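PDB 5MRU: tetracycline Repressor, class A from Pseudomonas sp., which represses transcription of the tetracycline resistance gene by binding its operator DNA through a helix-turn-helix, and loses affinity for that DNA when tetracycline binds. Local coordinates for residues A[64-67]-A[68-72]. Residues are numbered along the deposited sequence; the frame is centred on the assembly and turned at random.
Sequences HSTS and VPRAD. With TDC (5a,6-anhydrotetracycline), chain B.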
loop_
_atom_site.group_PDB
_atom_site.type_symbol
_atom_site.label_atom_id
_atom_site.label_comp_id
_atom_site.label_asym_id
_atom_site.label_seq_id
_atom_site.Cartn_x
_atom_site.Cartn_y
_atom_site.Cartn_z
ATOM N N HIS A 64 -14.718 -9.723 -5.206
ATOM C CA HIS A 64 -15.092 -8.308 -5.155
ATOM C C HIS A 64 -16.568 -8.185 -5.435
ATOM O O HIS A 64 -16.990 -8.055 -6.577
ATOM C CB HIS A 64 -14.269 -7.492 -6.170
ATOM C CG HIS A 64 -14.429 -6.011 -6.037
ATOM N ND1 HIS A 64 -14.938 -5.408 -4.904
ATOM C CD2 HIS A 64 -14.127 -5.008 -6.895
ATOM C CE1 HIS A 64 -14.953 -4.099 -5.081
ATOM N NE2 HIS A 64 -14.461 -3.830 -6.278
ATOM N N SER A 65 -17.352 -8.202 -4.370
ATOM C CA SER A 65 -18.762 -8.522 -4.468
ATOM C C SER A 65 -19.723 -7.293 -4.449
ATOM O O SER A 65 -20.861 -7.397 -4.945
ATOM C CB SER A 65 -19.104 -9.568 -3.378
ATOM O OG SER A 65 -18.991 -8.994 -2.081
ATOM N N THR A 66 -19.300 -6.158 -3.878
ATOM C CA THR A 66 -20.044 -4.881 -4.087
ATOM C C THR A 66 -19.147 -3.884 -4.877
ATOM O O THR A 66 -19.150 -2.676 -4.636
ATOM C CB THR A 66 -20.783 -4.331 -2.784
ATOM O OG1 THR A 66 -21.567 -3.125 -3.030
ATOM C CG2 THR A 66 -19.804 -4.099 -1.681
ATOM N N SER A 67 -18.404 -4.452 -5.836
ATOM C CA SER A 67 -17.822 -3.747 -6.998
ATOM C C SER A 67 -18.834 -2.910 -7.793
ATOM O O SER A 67 -18.680 -1.707 -7.934
ATOM C CB SER A 67 -17.201 -4.792 -7.958
ATOM O OG SER A 67 -17.150 -4.372 -9.319
ATOM N N VAL A 68 -19.838 -3.575 -8.344
ATOM C CA VAL A 68 -20.912 -2.913 -9.105
ATOM C C VAL A 68 -22.006 -2.298 -8.171
ATOM O O VAL A 68 -22.372 -2.897 -7.146
ATOM C CB VAL A 68 -21.519 -3.910 -10.138
ATOM C CG1 VAL A 68 -22.837 -3.409 -10.706
ATOM C CG2 VAL A 68 -20.519 -4.196 -11.264
ATOM N N PRO A 69 -22.496 -1.075 -8.492
ATOM C CA PRO A 69 -23.697 -0.507 -7.821
ATOM C C PRO A 69 -25.054 -1.212 -8.074
ATOM O O PRO A 69 -25.184 -2.070 -8.960
ATOM C CB PRO A 69 -23.741 0.935 -8.358
ATOM C CG PRO A 69 -22.302 1.251 -8.656
ATOM C CD PRO A 69 -21.750 -0.024 -9.219
ATOM N N ARG A 70 -26.057 -0.787 -7.302
ATOM C CA ARG A 70 -27.384 -1.431 -7.228
ATOM C C ARG A 70 -28.404 -0.433 -6.718
ATOM O O ARG A 70 -28.078 0.351 -5.843
ATOM C CB ARG A 70 -27.293 -2.614 -6.260
ATOM C CG ARG A 70 -26.304 -2.390 -5.108
ATOM C CD ARG A 70 -26.108 -3.637 -4.255
ATOM N NE ARG A 70 -24.869 -4.340 -4.581
ATOM C CZ ARG A 70 -24.303 -5.298 -3.842
ATOM N NH1 ARG A 70 -24.877 -5.705 -2.711
ATOM N NH2 ARG A 70 -23.149 -5.858 -4.244
ATOM N N ALA A 71 -29.631 -0.467 -7.234
ATOM C CA ALA A 71 -30.660 0.534 -6.874
ATOM C C ALA A 71 -30.695 0.847 -5.377
ATOM O O ALA A 71 -30.749 2.013 -4.985
ATOM C CB ALA A 71 -32.050 0.100 -7.349
ATOM N N ASP A 72 -30.660 -0.203 -4.557
ATOM C CA ASP A 72 -30.653 -0.078 -3.087
ATOM C C ASP A 72 -29.432 0.669 -2.478
ATOM O O ASP A 72 -29.486 1.133 -1.335
ATOM C CB ASP A 72 -30.784 -1.465 -2.454
ATOM C CG ASP A 72 -29.780 -2.459 -3.010
ATOM O OD1 ASP A 72 -28.764 -2.028 -3.590
ATOM O OD2 ASP A 72 -30.004 -3.675 -2.877
HETATM O O12 TDC B . -7.791 -0.773 -8.281
HETATM C C12 TDC B . -8.808 -0.075 -8.551
HETATM C C1B TDC B . -8.699 1.080 -9.472
HETATM C C11 TDC B . -7.480 1.340 -10.081
HETATM O O11 TDC B . -6.371 0.548 -9.822
HETATM C C1A TDC B . -7.339 2.404 -10.954
HETATM C C10 TDC B . -6.114 2.658 -11.554
HETATM O O10 TDC B . -4.984 1.890 -11.316
HETATM C C9 TDC B . -5.985 3.785 -12.485
HETATM C C8 TDC B . -7.096 4.561 -12.742
HETATM C C7 TDC B . -8.299 4.271 -12.121
HETATM C C61 TDC B . -8.444 3.210 -11.230
HETATM C C6 TDC B . -9.684 2.936 -10.607
HETATM C C62 TDC B . -10.921 3.752 -10.844
HETATM C C51 TDC B . -9.816 1.863 -9.731
HETATM C C5 TDC B . -11.147 1.589 -9.054
HETATM C C1C TDC B . -10.172 -0.417 -8.022
HETATM C C1 TDC B . -10.991 -1.148 -9.092
HETATM O O1 TDC B . -10.461 -1.458 -10.156
HETATM O O1C TDC B . -10.108 -1.141 -6.818
HETATM C C41 TDC B . -10.968 0.820 -7.738
HETATM C C4 TDC B . -12.361 0.531 -7.093
HETATM N N4 TDC B . -12.524 0.638 -5.593
HETATM C C43 TDC B . -11.362 0.166 -4.789
HETATM C C42 TDC B . -12.732 2.098 -5.299
HETATM C C3 TDC B . -13.004 -0.735 -7.677
HETATM O O3 TDC B . -14.136 -0.983 -7.284
HETATM C C2 TDC B . -12.350 -1.492 -8.719
HETATM C C21 TDC B . -13.034 -2.624 -9.364
HETATM O O21 TDC B . -14.216 -2.881 -9.088
HETATM N N21 TDC B . -12.450 -3.330 -10.356
#
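R70 folds back along the loop so that its guanidinium group lies against T66, four residues earlier. The two side chains run nearly at right angles, with T66 OG1 over one face of the guanidinium, near its rim. R70 NH2 also lies 2.8 Å from S65 O, which sits at the guanidinium edge. A bend at chi3 (101°) turns the arginine chain back to this position on the protein surface. Between T66 and R70, the side chains of S67 and V68 both touch T112 of helix 107-123, while P69 rests on F78 of helix 75-91. The CG2 branch of V68, set beside the backbone N of its own residue, comes within 3.9 Å of S67 OG. On the drug side, S67 places its CB over one face of the H64 imidazole, toward the rim, and its OG gives a weak hydrogen bond to O21 of 5a,6-anhydrotetracycline. The H64 ring meets the drug edge-on: CG stands anti to the backbone N (chi1 -171°), and H64 NE2 makes a nearly straight hydrogen bond, 3.0 Å long, with O3 of the drug in the plane of the ring. The other ring nitrogen, ND1, is weakly hydrogen-bonded to S85 OG, which also accepts from the backbone N of S65 and T66. H64 and S67, from the loop leaving helix 48-63, line the tetracycline pocket with N82 of helix 75-91 and Q116 of helix 107-123, which bond the same ligand.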